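Local coordinates for protein nicotinate phosphoribosyltransferase (Saccharomyces cerevisiae, PDB 1VLP) that catalyses the ATP-dependent formation of nicotinate ribonucleotide from nicotinate and phosphoribosyl diphosphate, the first step from nicotinic acid to NAD, at residues K28-A33 / Q87-L92; T49-Q54 / N387-L392; V250-E255 / L393-N398; H259-A264 / D288-S293; P330-I335 / G358-F363. All blocks are in the same frame, centred on the assembly; numbering follows the deposited sequence.

Interaction 1 of 5, residues K28-A33 / Q87-L92; sequences KITMHA and QEIPYL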
# COMPACT_ATOMS: atom_id res chain seq x y z
N LYS A 28 -3.94 5.64 1.04
CA LYS A 28 -5.39 5.47 1.22
C LYS A 28 -6.16 6.79 1.35
O LYS A 28 -7.24 6.94 0.80
CB LYS A 28 -5.71 4.49 2.37
CG LYS A 28 -5.22 3.07 2.11
CD LYS A 28 -6.26 2.09 1.49
CE LYS A 28 -6.73 2.32 0.07
NZ LYS A 28 -7.57 1.14 -0.35
N ILE A 29 -5.58 7.76 2.05
CA ILE A 29 -6.17 9.06 2.18
C ILE A 29 -6.14 9.86 0.90
O ILE A 29 -7.11 10.53 0.57
CB ILE A 29 -5.51 9.81 3.40
CG1 ILE A 29 -5.81 9.05 4.70
CG2 ILE A 29 -5.96 11.27 3.53
CD1 ILE A 29 -7.31 8.91 5.05
N THR A 30 -5.04 9.82 0.17
CA THR A 30 -5.01 10.54 -1.13
C THR A 30 -5.99 9.89 -2.12
O THR A 30 -6.75 10.63 -2.78
CB THR A 30 -3.60 10.67 -1.70
OG1 THR A 30 -2.98 9.39 -1.78
CG2 THR A 30 -2.76 11.58 -0.82
N MSE A 31 -6.07 8.56 -2.20
CA MSE A 31 -7.11 7.92 -2.97
C MSE A 31 -8.51 8.31 -2.54
O MSE A 31 -9.35 8.58 -3.36
CB MSE A 31 -7.01 6.39 -2.81
CG MSE A 31 -5.96 5.70 -3.62
SE MSE A 31 -6.50 5.79 -5.52
CE MSE A 31 -8.03 4.83 -5.48
N HIS A 32 -8.72 8.35 -1.23
CA HIS A 32 -10.02 8.74 -0.69
C HIS A 32 -10.41 10.14 -1.21
O HIS A 32 -11.52 10.40 -1.64
CB HIS A 32 -9.96 8.72 0.85
CG HIS A 32 -11.30 8.87 1.50
ND1 HIS A 32 -11.45 9.36 2.79
CD2 HIS A 32 -12.55 8.57 1.06
CE1 HIS A 32 -12.74 9.34 3.10
NE2 HIS A 32 -13.43 8.91 2.06
N ALA A 33 -9.46 11.07 -1.12
CA ALA A 33 -9.66 12.44 -1.65
C ALA A 33 -9.92 12.42 -3.14
O ALA A 33 -10.83 13.09 -3.62
CB ALA A 33 -8.50 13.31 -1.34
N GLN A 87 -1.52 20.18 7.39
CA GLN A 87 -0.12 20.56 7.44
C GLN A 87 0.80 19.74 6.51
O GLN A 87 1.59 20.32 5.76
CB GLN A 87 0.41 20.49 8.89
CG GLN A 87 1.89 20.93 9.05
CD GLN A 87 2.22 22.37 8.51
OE1 GLN A 87 3.35 22.63 8.03
NE2 GLN A 87 1.27 23.31 8.62
N GLU A 88 0.66 18.41 6.56
CA GLU A 88 1.55 17.50 5.84
C GLU A 88 1.10 17.14 4.44
O GLU A 88 1.92 16.67 3.63
CB GLU A 88 1.76 16.21 6.63
CG GLU A 88 2.38 16.35 7.99
CD GLU A 88 3.75 17.02 7.98
OE1 GLU A 88 4.59 16.79 7.07
OE2 GLU A 88 4.00 17.80 8.92
N ILE A 89 -0.19 17.27 4.18
CA ILE A 89 -0.74 17.04 2.84
C ILE A 89 -1.58 18.24 2.44
O ILE A 89 -2.81 18.15 2.35
CB ILE A 89 -1.55 15.71 2.74
CG1 ILE A 89 -0.96 14.61 3.65
CG2 ILE A 89 -1.61 15.30 1.29
CD1 ILE A 89 -1.79 13.28 3.62
N PRO A 90 -0.94 19.41 2.23
CA PRO A 90 -1.66 20.65 2.06
C PRO A 90 -2.47 20.73 0.78
O PRO A 90 -3.38 21.53 0.70
CB PRO A 90 -0.55 21.73 2.09
CG PRO A 90 0.64 21.03 1.69
CD PRO A 90 0.52 19.64 2.20
N TYR A 91 -2.15 19.88 -0.19
CA TYR A 91 -2.83 19.81 -1.46
C TYR A 91 -4.09 18.97 -1.44
O TYR A 91 -4.77 18.87 -2.45
CB TYR A 91 -1.86 19.32 -2.55
CG TYR A 91 -1.13 18.03 -2.23
CD1 TYR A 91 -1.69 16.79 -2.55
CD2 TYR A 91 0.12 18.06 -1.61
CE1 TYR A 91 -1.04 15.62 -2.26
CE2 TYR A 91 0.78 16.89 -1.32
CZ TYR A 91 0.19 15.68 -1.63
OH TYR A 91 0.86 14.51 -1.33
N LEU A 92 -4.45 18.34 -0.31
CA LEU A 92 -5.79 17.75 -0.21
C LEU A 92 -6.81 18.84 -0.46
O LEU A 92 -6.69 19.94 0.10
CB LEU A 92 -6.06 17.14 1.17
CG LEU A 92 -5.21 15.93 1.53
CD1 LEU A 92 -5.47 15.50 3.00
CD2 LEU A 92 -5.50 14.78 0.61

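Interaction 2 of 5, residues T49-Q54 / N387-L392; sequences TNRSSQ and NIVIKL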
# COMPACT_ATOMS: atom_id res chain seq x y z
N THR A 49 -8.34 -12.18 -0.19
CA THR A 49 -7.82 -13.45 -0.62
C THR A 49 -6.62 -13.80 0.25
O THR A 49 -5.79 -12.95 0.56
CB THR A 49 -7.36 -13.42 -2.11
OG1 THR A 49 -8.46 -13.02 -2.93
CG2 THR A 49 -6.92 -14.82 -2.53
N ASN A 50 -6.65 -15.03 0.73
CA ASN A 50 -5.53 -15.59 1.47
C ASN A 50 -4.71 -16.46 0.54
O ASN A 50 -5.11 -17.58 0.20
CB ASN A 50 -6.02 -16.41 2.67
CG ASN A 50 -4.87 -16.99 3.50
OD1 ASN A 50 -3.70 -16.75 3.20
ND2 ASN A 50 -5.20 -17.83 4.52
N ARG A 51 -3.61 -15.91 0.04
CA ARG A 51 -2.73 -16.67 -0.88
C ARG A 51 -1.96 -17.79 -0.15
O ARG A 51 -1.59 -18.79 -0.78
CB ARG A 51 -1.74 -15.74 -1.58
CG ARG A 51 -2.46 -14.66 -2.41
CD ARG A 51 -1.55 -13.51 -2.77
NE ARG A 51 -2.21 -12.69 -3.79
CZ ARG A 51 -1.71 -11.58 -4.30
NH1 ARG A 51 -0.54 -11.13 -3.87
NH2 ARG A 51 -2.41 -10.91 -5.21
N SER A 52 -1.78 -17.63 1.15
CA SER A 52 -1.20 -18.67 2.00
C SER A 52 -2.32 -19.61 2.51
O SER A 52 -2.61 -19.64 3.68
CB SER A 52 -0.60 -18.06 3.27
OG SER A 52 0.28 -16.96 3.12
N SER A 53 -2.94 -20.38 1.63
CA SER A 53 -4.21 -21.06 1.98
C SER A 53 -4.05 -22.25 2.93
O SER A 53 -5.02 -22.78 3.45
CB SER A 53 -4.99 -21.49 0.74
OG SER A 53 -4.21 -22.29 -0.10
N GLN A 54 -2.82 -22.67 3.15
CA GLN A 54 -2.60 -23.66 4.21
C GLN A 54 -2.60 -23.04 5.62
O GLN A 54 -2.57 -23.77 6.61
CB GLN A 54 -1.31 -24.42 3.99
CG GLN A 54 -1.33 -25.40 2.79
CD GLN A 54 -2.38 -26.51 2.92
OE1 GLN A 54 -2.34 -27.33 3.85
NE2 GLN A 54 -3.31 -26.56 1.98
N ASN A 387 0.12 -14.28 3.93
CA ASN A 387 0.13 -13.63 2.60
C ASN A 387 -1.32 -13.36 2.18
O ASN A 387 -1.90 -14.14 1.40
CB ASN A 387 0.80 -14.53 1.59
CG ASN A 387 0.94 -13.91 0.16
OD1 ASN A 387 0.49 -12.79 -0.12
ND2 ASN A 387 1.56 -14.67 -0.75
N ILE A 388 -1.85 -12.27 2.71
CA ILE A 388 -3.24 -11.86 2.43
C ILE A 388 -3.29 -10.51 1.69
O ILE A 388 -2.43 -9.63 1.86
CB ILE A 388 -4.09 -11.77 3.71
CG1 ILE A 388 -3.34 -10.94 4.80
CG2 ILE A 388 -4.39 -13.21 4.20
CD1 ILE A 388 -4.12 -10.60 6.03
N VAL A 389 -4.34 -10.38 0.90
CA VAL A 389 -4.62 -9.13 0.17
C VAL A 389 -6.10 -8.83 0.19
O VAL A 389 -6.88 -9.72 0.47
CB VAL A 389 -4.17 -9.20 -1.28
CG1 VAL A 389 -2.67 -9.46 -1.34
CG2 VAL A 389 -4.92 -10.23 -2.06
N ILE A 390 -6.44 -7.57 0.00
CA ILE A 390 -7.84 -7.13 -0.18
C ILE A 390 -7.77 -6.26 -1.43
O ILE A 390 -7.15 -5.22 -1.43
CB ILE A 390 -8.42 -6.39 1.05
CG1 ILE A 390 -8.67 -7.36 2.17
CG2 ILE A 390 -9.71 -5.66 0.70
CD1 ILE A 390 -9.05 -6.71 3.48
N LYS A 391 -8.30 -6.80 -2.52
CA LYS A 391 -8.12 -6.29 -3.88
C LYS A 391 -9.43 -5.76 -4.47
O LYS A 391 -10.48 -6.31 -4.21
CB LYS A 391 -7.69 -7.44 -4.78
CG LYS A 391 -8.73 -8.61 -4.92
CD LYS A 391 -8.12 -9.94 -5.44
CE LYS A 391 -9.20 -10.98 -5.75
NZ LYS A 391 -8.65 -11.96 -6.75
N LEU A 392 -9.34 -4.72 -5.28
CA LEU A 392 -10.49 -4.21 -6.00
C LEU A 392 -10.90 -5.32 -6.98
O LEU A 392 -10.05 -5.81 -7.76
CB LEU A 392 -10.14 -2.90 -6.72
CG LEU A 392 -11.28 -2.26 -7.48
CD1 LEU A 392 -12.41 -1.86 -6.57
CD2 LEU A 392 -10.74 -1.07 -8.31

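Interaction 3 of 5, residues V250-E255 / L393-N398; sequences VASISE and LEVNGN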
# COMPACT_ATOMS: atom_id res chain seq x y z
N VAL A 250 -10.67 3.74 -12.76
CA VAL A 250 -10.87 4.59 -13.93
C VAL A 250 -11.19 3.80 -15.19
O VAL A 250 -12.13 4.13 -15.92
CB VAL A 250 -9.66 5.60 -14.17
CG1 VAL A 250 -9.78 6.31 -15.47
CG2 VAL A 250 -9.58 6.60 -13.00
N ALA A 251 -10.45 2.74 -15.44
CA ALA A 251 -10.71 1.87 -16.59
C ALA A 251 -12.04 1.14 -16.51
O ALA A 251 -12.77 1.07 -17.49
CB ALA A 251 -9.58 0.88 -16.76
N SER A 252 -12.37 0.63 -15.33
CA SER A 252 -13.56 -0.22 -15.15
C SER A 252 -14.89 0.53 -15.16
O SER A 252 -15.95 -0.09 -15.41
CB SER A 252 -13.46 -0.96 -13.84
OG SER A 252 -12.44 -1.90 -13.92
N ILE A 253 -14.85 1.82 -14.85
CA ILE A 253 -16.06 2.62 -14.82
C ILE A 253 -16.74 2.48 -16.19
O ILE A 253 -17.91 2.16 -16.25
CB ILE A 253 -15.79 4.09 -14.41
CG1 ILE A 253 -15.46 4.17 -12.92
CG2 ILE A 253 -17.03 4.92 -14.62
CD1 ILE A 253 -14.86 5.45 -12.47
N SER A 254 -16.03 2.67 -17.28
CA SER A 254 -16.68 2.51 -18.57
C SER A 254 -15.95 1.55 -19.51
O SER A 254 -16.31 1.43 -20.66
CB SER A 254 -16.90 3.89 -19.20
OG SER A 254 -15.75 4.71 -19.00
N GLU A 255 -14.94 0.85 -18.99
CA GLU A 255 -14.17 -0.12 -19.76
C GLU A 255 -13.41 0.51 -20.95
O GLU A 255 -13.13 -0.15 -21.94
CB GLU A 255 -15.03 -1.33 -20.12
CG GLU A 255 -15.46 -2.11 -18.87
CD GLU A 255 -15.98 -3.50 -19.19
OE1 GLU A 255 -16.89 -3.62 -20.04
OE2 GLU A 255 -15.47 -4.46 -18.59
N LEU A 393 -12.17 -5.73 -6.92
CA LEU A 393 -12.71 -6.80 -7.77
C LEU A 393 -13.69 -6.32 -8.86
O LEU A 393 -13.73 -6.87 -9.98
CB LEU A 393 -13.48 -7.78 -6.87
CG LEU A 393 -13.99 -9.14 -7.34
CD1 LEU A 393 -12.97 -10.23 -7.11
CD2 LEU A 393 -15.21 -9.46 -6.54
N GLU A 394 -14.52 -5.35 -8.51
CA GLU A 394 -15.58 -4.90 -9.37
C GLU A 394 -15.85 -3.41 -9.19
O GLU A 394 -15.74 -2.93 -8.07
CB GLU A 394 -16.83 -5.69 -8.99
CG GLU A 394 -17.82 -5.92 -10.03
CD GLU A 394 -18.91 -6.87 -9.55
OE1 GLU A 394 -19.79 -6.43 -8.78
OE2 GLU A 394 -18.87 -8.07 -9.97
N VAL A 395 -16.21 -2.74 -10.28
CA VAL A 395 -16.58 -1.30 -10.30
C VAL A 395 -17.84 -1.09 -11.17
O VAL A 395 -17.81 -1.43 -12.35
CB VAL A 395 -15.42 -0.45 -10.86
CG1 VAL A 395 -15.75 1.06 -10.73
CG2 VAL A 395 -14.06 -0.73 -10.09
N ASN A 396 -18.94 -0.58 -10.56
CA ASN A 396 -20.19 -0.43 -11.30
C ASN A 396 -20.52 -1.73 -12.08
O ASN A 396 -20.94 -1.72 -13.22
CB ASN A 396 -20.08 0.75 -12.25
CG ASN A 396 -20.17 2.09 -11.54
OD1 ASN A 396 -20.34 2.13 -10.31
ND2 ASN A 396 -20.12 3.17 -12.30
N GLY A 397 -20.30 -2.87 -11.43
CA GLY A 397 -20.64 -4.17 -11.98
C GLY A 397 -19.64 -4.74 -12.97
O GLY A 397 -19.77 -5.92 -13.34
N ASN A 398 -18.65 -3.96 -13.35
CA ASN A 398 -17.65 -4.37 -14.34
C ASN A 398 -16.45 -4.95 -13.63
O ASN A 398 -16.11 -4.54 -12.53
CB ASN A 398 -17.16 -3.18 -15.16
CG ASN A 398 -18.25 -2.56 -15.98
OD1 ASN A 398 -19.08 -3.26 -16.56
ND2 ASN A 398 -18.26 -1.25 -16.07

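Interaction 4 of 5, residues H259-A264 / D288-S293; sequences HANKNA and DDFLKS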
# COMPACT_ATOMS: atom_id res chain seq x y z
N HIS A 259 -7.72 4.41 -23.08
CA HIS A 259 -7.38 5.74 -22.60
C HIS A 259 -7.25 5.87 -21.09
O HIS A 259 -7.14 6.98 -20.59
CB HIS A 259 -8.40 6.75 -23.11
CG HIS A 259 -8.59 6.70 -24.59
ND1 HIS A 259 -9.76 6.29 -25.18
CD2 HIS A 259 -7.74 7.01 -25.60
CE1 HIS A 259 -9.63 6.36 -26.50
NE2 HIS A 259 -8.42 6.79 -26.78
N ALA A 260 -7.25 4.75 -20.37
CA ALA A 260 -7.31 4.76 -18.90
C ALA A 260 -6.05 5.36 -18.24
O ALA A 260 -6.18 6.14 -17.30
CB ALA A 260 -7.54 3.37 -18.38
N ASN A 261 -4.86 5.05 -18.74
CA ASN A 261 -3.64 5.61 -18.13
C ASN A 261 -3.64 7.14 -18.19
O ASN A 261 -3.45 7.81 -17.19
CB ASN A 261 -2.38 4.97 -18.67
CG ASN A 261 -1.97 3.72 -17.90
OD1 ASN A 261 -1.94 3.73 -16.67
ND2 ASN A 261 -1.63 2.66 -18.63
N LYS A 262 -3.95 7.68 -19.36
CA LYS A 262 -4.00 9.14 -19.54
C LYS A 262 -5.14 9.75 -18.74
O LYS A 262 -4.98 10.76 -18.07
CB LYS A 262 -4.15 9.46 -21.03
CG LYS A 262 -4.22 10.96 -21.31
CD LYS A 262 -3.74 11.33 -22.70
CE LYS A 262 -3.65 12.86 -22.85
NZ LYS A 262 -4.91 13.53 -22.34
N ASN A 263 -6.32 9.11 -18.76
CA ASN A 263 -7.47 9.64 -18.02
C ASN A 263 -7.20 9.66 -16.53
O ASN A 263 -7.54 10.63 -15.85
CB ASN A 263 -8.72 8.84 -18.31
CG ASN A 263 -9.29 9.14 -19.68
OD1 ASN A 263 -9.04 10.20 -20.24
ND2 ASN A 263 -10.07 8.21 -20.22
N ALA A 264 -6.55 8.61 -16.03
CA ALA A 264 -6.20 8.53 -14.63
C ALA A 264 -5.19 9.62 -14.26
O ALA A 264 -5.34 10.20 -13.19
CB ALA A 264 -5.63 7.16 -14.24
N ASP A 288 4.61 -0.57 -20.96
CA ASP A 288 4.53 -0.11 -22.36
C ASP A 288 3.30 0.76 -22.71
O ASP A 288 3.42 1.78 -23.43
CB ASP A 288 4.60 -1.33 -23.28
CG ASP A 288 5.96 -2.01 -23.29
OD1 ASP A 288 6.94 -1.40 -22.82
OD2 ASP A 288 6.03 -3.16 -23.75
N ASP A 289 2.12 0.35 -22.23
CA ASP A 289 0.92 1.12 -22.50
C ASP A 289 1.03 2.50 -21.83
O ASP A 289 0.67 3.53 -22.43
CB ASP A 289 -0.33 0.42 -21.98
CG ASP A 289 -1.56 1.22 -22.27
OD1 ASP A 289 -1.89 1.24 -23.46
OD2 ASP A 289 -2.14 1.85 -21.35
N PHE A 290 1.49 2.47 -20.57
CA PHE A 290 1.69 3.69 -19.78
C PHE A 290 2.61 4.66 -20.51
O PHE A 290 2.30 5.85 -20.65
CB PHE A 290 2.24 3.41 -18.40
CG PHE A 290 2.36 4.64 -17.57
CD1 PHE A 290 1.28 5.13 -16.85
CD2 PHE A 290 3.53 5.36 -17.56
CE1 PHE A 290 1.39 6.29 -16.15
CE2 PHE A 290 3.61 6.55 -16.84
CZ PHE A 290 2.57 6.99 -16.15
N LEU A 291 3.73 4.15 -20.99
CA LEU A 291 4.74 4.99 -21.69
C LEU A 291 4.23 5.70 -22.96
O LEU A 291 4.68 6.82 -23.28
CB LEU A 291 5.98 4.17 -21.93
CG LEU A 291 6.80 3.85 -20.66
CD1 LEU A 291 8.05 3.10 -21.04
CD2 LEU A 291 7.13 5.07 -19.74
N LYS A 292 3.25 5.14 -23.67
CA LYS A 292 2.72 5.82 -24.84
C LYS A 292 2.21 7.24 -24.56
O LYS A 292 2.26 8.06 -25.45
CB LYS A 292 1.55 5.07 -25.48
CG LYS A 292 1.85 3.72 -26.05
CD LYS A 292 0.52 3.05 -26.49
CE LYS A 292 0.78 1.81 -27.34
NZ LYS A 292 -0.48 1.34 -28.03
N SER A 293 1.70 7.50 -23.36
CA SER A 293 1.15 8.82 -23.01
C SER A 293 2.05 9.59 -22.09
O SER A 293 1.68 10.70 -21.66
CB SER A 293 -0.26 8.72 -22.37
OG SER A 293 -0.32 7.86 -21.26
O HOH W 1 -4.33 3.18 -21.00

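Interaction 5 of 5, residues P330-I335 / G358-F363; sequences PKFSKI and GMLATF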
# COMPACT_ATOMS: atom_id res chain seq x y z
N PRO A 330 17.99 15.22 -18.80
CA PRO A 330 19.32 14.90 -18.28
C PRO A 330 19.29 13.71 -17.33
O PRO A 330 18.26 13.43 -16.68
CB PRO A 330 19.72 16.17 -17.51
CG PRO A 330 18.82 17.24 -18.00
CD PRO A 330 17.54 16.56 -18.38
N LYS A 331 20.43 13.03 -17.23
CA LYS A 331 20.57 11.96 -16.24
C LYS A 331 20.30 12.50 -14.86
O LYS A 331 20.64 13.64 -14.55
CB LYS A 331 21.96 11.34 -16.29
CG LYS A 331 22.26 10.54 -17.57
CD LYS A 331 23.56 9.70 -17.39
CE LYS A 331 23.96 8.94 -18.69
NZ LYS A 331 25.38 8.38 -18.61
N PHE A 332 19.68 11.67 -14.00
CA PHE A 332 19.42 12.01 -12.61
C PHE A 332 18.36 13.16 -12.44
O PHE A 332 18.32 13.82 -11.39
CB PHE A 332 20.74 12.26 -11.83
CG PHE A 332 21.70 11.11 -11.90
CD1 PHE A 332 21.39 9.90 -11.28
CD2 PHE A 332 22.89 11.21 -12.64
CE1 PHE A 332 22.27 8.82 -11.36
CE2 PHE A 332 23.76 10.15 -12.72
CZ PHE A 332 23.46 8.95 -12.10
N SER A 333 17.51 13.32 -13.45
CA SER A 333 16.37 14.26 -13.46
C SER A 333 15.15 13.65 -12.67
O SER A 333 14.35 14.38 -12.06
CB SER A 333 15.90 14.49 -14.91
OG SER A 333 16.85 15.21 -15.66
N LYS A 334 15.05 12.32 -12.72
CA LYS A 334 13.85 11.58 -12.23
C LYS A 334 14.19 10.38 -11.30
O LYS A 334 15.33 9.85 -11.29
CB LYS A 334 13.02 11.15 -13.45
CG LYS A 334 12.56 12.33 -14.35
CD LYS A 334 11.53 13.19 -13.67
CE LYS A 334 11.00 14.28 -14.61
NZ LYS A 334 9.98 15.15 -13.91
N ILE A 335 13.18 9.98 -10.54
CA ILE A 335 13.26 9.00 -9.47
C ILE A 335 12.61 7.70 -9.94
O ILE A 335 11.56 7.73 -10.57
CB ILE A 335 12.49 9.50 -8.17
CG1 ILE A 335 13.21 10.72 -7.61
CG2 ILE A 335 12.39 8.40 -7.12
CD1 ILE A 335 12.39 11.53 -6.59
N GLY A 358 21.50 6.16 -14.66
CA GLY A 358 21.18 7.58 -14.55
C GLY A 358 19.88 7.95 -13.91
O GLY A 358 19.24 8.91 -14.34
N MSE A 359 19.47 7.19 -12.91
CA MSE A 359 18.20 7.40 -12.22
C MSE A 359 18.51 7.62 -10.76
O MSE A 359 19.43 6.99 -10.22
CB MSE A 359 17.27 6.19 -12.36
CG MSE A 359 16.90 5.88 -13.80
SE MSE A 359 15.80 7.29 -14.68
CE MSE A 359 14.31 7.29 -13.50
N LEU A 360 17.73 8.51 -10.13
CA LEU A 360 17.68 8.61 -8.69
C LEU A 360 16.80 7.46 -8.20
O LEU A 360 15.90 6.99 -8.94
CB LEU A 360 17.12 9.94 -8.23
CG LEU A 360 17.84 11.19 -8.76
CD1 LEU A 360 17.05 12.45 -8.47
CD2 LEU A 360 19.19 11.30 -8.17
N ALA A 361 17.14 6.94 -7.03
CA ALA A 361 16.51 5.75 -6.46
C ALA A 361 15.96 6.08 -5.08
O ALA A 361 16.59 6.75 -4.27
CB ALA A 361 17.44 4.57 -6.34
N THR A 362 14.75 5.62 -4.86
CA THR A 362 14.18 5.56 -3.49
C THR A 362 13.56 4.18 -3.34
O THR A 362 13.36 3.43 -4.34
CB THR A 362 13.16 6.66 -3.22
OG1 THR A 362 12.02 6.50 -4.07
CG2 THR A 362 13.81 8.01 -3.39
N PHE A 363 13.19 3.85 -2.10
CA PHE A 363 12.76 2.51 -1.72
C PHE A 363 11.62 2.57 -0.71
O PHE A 363 11.65 3.40 0.20
CB PHE A 363 13.95 1.73 -1.11
CG PHE A 363 15.08 1.55 -2.07
CD1 PHE A 363 15.07 0.53 -2.99
CD2 PHE A 363 16.06 2.53 -2.19
CE1 PHE A 363 16.04 0.44 -3.95
CE2 PHE A 363 17.06 2.43 -3.16
CZ PHE A 363 17.03 1.36 -4.03
O HOH W 2 16.67 10.66 -14.68

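Interaction 1 of 5, residues K28-A33 / Q87-L92
Leu92 meets Ile29, Thr30 and Ala33 on one side of helix 26-38, and its side chain does most of the touching. Its CB and CG only span the gap, since neither comes within 4.2 Å of residues 28-33. With chi1 at -66°, CG is set opposite the carbonyl carbon, and the two methyls beyond it part toward different residues. Leu92 CD1 lies 4.3 Å from Ile29 CG2. Leu92 CD2 is closer, 3.9 Å from Ala33 CB, and it also lies 4.4 Å from Thr30 CG2. The fork thus straddles a helical turn, from Ile29 to Ala33. Beside it, Ile89 CG2 comes to 4.4 Å from the same Thr30 methyl, and on its own segment it rests over one face of the Tyr91 ring.

A type I turn from Ile89 to Leu92, closed by Leu92 N to Ile89 O at 3.1 Å, places both aliphatic groups on the helix. Thr30 presents carbon here, while its OG1 bonds to Tyr27 O. The contact is apolar packing of a post-helical turn on a buried helix, within the N-terminal domain of the NAPRTase family; that helix also carries Tyr27, a probable nicotinate-binding residue.

Interaction 2 of 5, residues T49-Q54 / N387-L392
Two neighbouring strands of an antiparallel sheet, 43-50 and 388-395, are paired here by Thr49 with Val389 and Asn50 with Ile388. The first is a hydrogen-bonded pair: Thr49 N reaches Val389 O at 2.9 Å and Val389 N reaches Thr49 O at 3.0 Å, both with N-H...O angles of 165°. The second is non-hydrogen-bonded, and there Ile388 CG2 lies across the Asn50 amide, 3.7 Å from OD1. Ile388 also packs on Leu148 and Ile151 of helix 144-159.

On the face of Thr49 and Val389, the extended Arg51 chain runs over Asn387 and then over Val389. Its CD is 3.4 Å from Asn387 OD1, which lies at the guanidinium edge with the two planar groups perpendicular. Val389 CG1 sits over the centre of one guanidinium face, so the cation is backed by a methyl. Thr49 OG1 touches Lys391 CE, although its hydrogen bond goes to Lys47 NZ.

Beyond Asn50 the strand leaves the sheet in an inverse gamma turn centred on Ser52. Arg51 N still bonds Asn387 O at 2.8 Å, whereas Ser52 N makes a weak bond to that oxygen. In one of two Ser52 conformers OG accepts from Asn387 N, but its 2.9 Å approach to Asn387 CB makes this geometry doubtful.

Interaction 3 of 5, residues V250-E255 / L393-N398
Ser252 and Ile253, near the end of helix 244-254, pack against Val395 and Asn398 on the hairpin made by the end of strand 388-395 and strand 398-399. The apolar part is Val395, whose branches divide between two residues. Its CG1, opposite the backbone N at chi1 -174°, meets Ile253 CG1 at 3.8 Å, while CG2 lies 3.8 Å from Ser252 CB. The Ser252 and Val395 CB atoms are 3.6 Å apart, evidence of close packing; Ser252 OG has its polar partners outside the two segments, the carbonyls of Met248 and His399, which compete for its one proton.

In the polar part, Asn398 ND2 donates to Ser252 O at 2.7 Å, approaching almost in line with the carbonyl bond (C=O...N 175°).

The third kind of contact is stacking. Glu255 extends its chain beyond CG until its carboxylate lies nearly parallel to the Asn398 amide, the planes 8° apart and Glu255 CD 4.1 Å from Asn398 OD1. A type I' turn from Val395 to Asn398, with two backbone bonds between those end residues, holds Val395 and Asn398 side by side.

The chemistry implies a mixed joint: Asn398 spends an N-H on a carbonyl in the last turns of the helix, while Val395 meets carbon, at Ser252 CB and Ile253 CG1.

Interaction 4 of 5, residues H259-A264 / D288-S293
Asp289 holds CG anti to its own N (chi1 -179°), which carries the carboxylate to the amide of Asn261. This is helix-helix packing, the first turn of helix 260-272 beside the short helix 287-291, in the TIM-barrel-like part of the chain that bears the parallel sheet. Asn261 ND2 donates to Asp289 OD2 at 2.9 Å with an N-H...O angle of 150°. The oxygen lies in the amide plane and accepts through its anti lone pair, away from its sister oxygen.

The other end of the same amide faces Phe290. Asn261 OD1 lies at the ring edge, in plane, 3.5 Å from CD1, and the two flat groups are 83° apart. The amide is therefore fitted in two directions at once, its NH2 to a carboxylate and its oxygen to an aromatic edge. Farther along, Ser293 packs loosely on Lys262, with CB to CB at 4.2 Å; the lysine NZ turns away to Tyr298 OH.

Val247 of helix 244-254 also touches Asn261. Because His259 is the N-cap, Asn261 N is in the first turn, where amides lack an earlier helical carbonyl. A water accepts from Asn261 N at 3.0 Å and lies 2.6 Å from Asp289 OD2, to which it can donate, although it has other acceptors to choose from.

Interaction 5 of 5, residues P330-I335 / G358-F363
Phe332 lies with one ring face on the backbone of Gly358. Gly358 CA stands 3.8 Å from the ring centroid and 22° off the normal, a CH-pi contact displaced toward the rim. Phe332 CG stands anti to the carbonyl carbon, beside its own N (chi1 -56°), which lays the ring over Gly358, and Met359 O takes up its edge, 3.6 Å from CE1. Gly358 is the C-prime residue of a Schellman motif ending helix 344-356, with the positive phi that suits glycine. Phe332 itself has positive phi, in the type II turn from Pro330 to Ser333.

That turn also directs Phe332 N to Gly358 O at 2.8 Å, though the donor stands above the carbonyl plane rather than on a lone pair. A water bridges the same oxygen to Lys334 N. Further on the pairing becomes regular: Leu360 N meets Lys334 O at 3.0 Å, in the carbonyl plane, and Ile335 forms a parallel bridge with Leu360. Ile335 CG1 packs 4.0 Å from Leu360 CB, and its CG2 lies 3.6 Å from Thr362 OG1.

The segments include the starts of the adjacent parallel strands 335-338 and 360-365, joined through helix 344-356 as a beta-alpha-beta unit. Strand 304-307 continues the sheet beyond Ile335, and helix 312-326 receives Met359 through Ile319 and Tyr323.

Overall arrangement
Interaction 1 closes first along the chain, entirely within the N-terminal domain. Interaction 2 crosses it, joining strand 43-50, which follows helix 26-38, to strand 388-395; their centres are about 27 Å apart. Interactions 2 and 3 share that late strand, whose far end meets helix 244-254. Interaction 4 is nested inside the loop of interaction 3, centres about 17 Å apart, and the two touch through Ala251 with Ala260 and Val250 with Asn263. Interaction 5, also nested, belongs to the parallel sheet, with its centre about 33 Å from that of interaction 2. The antiparallel sheet thus combines early and late chain, tying the N-terminal region to the domain with the parallel strands.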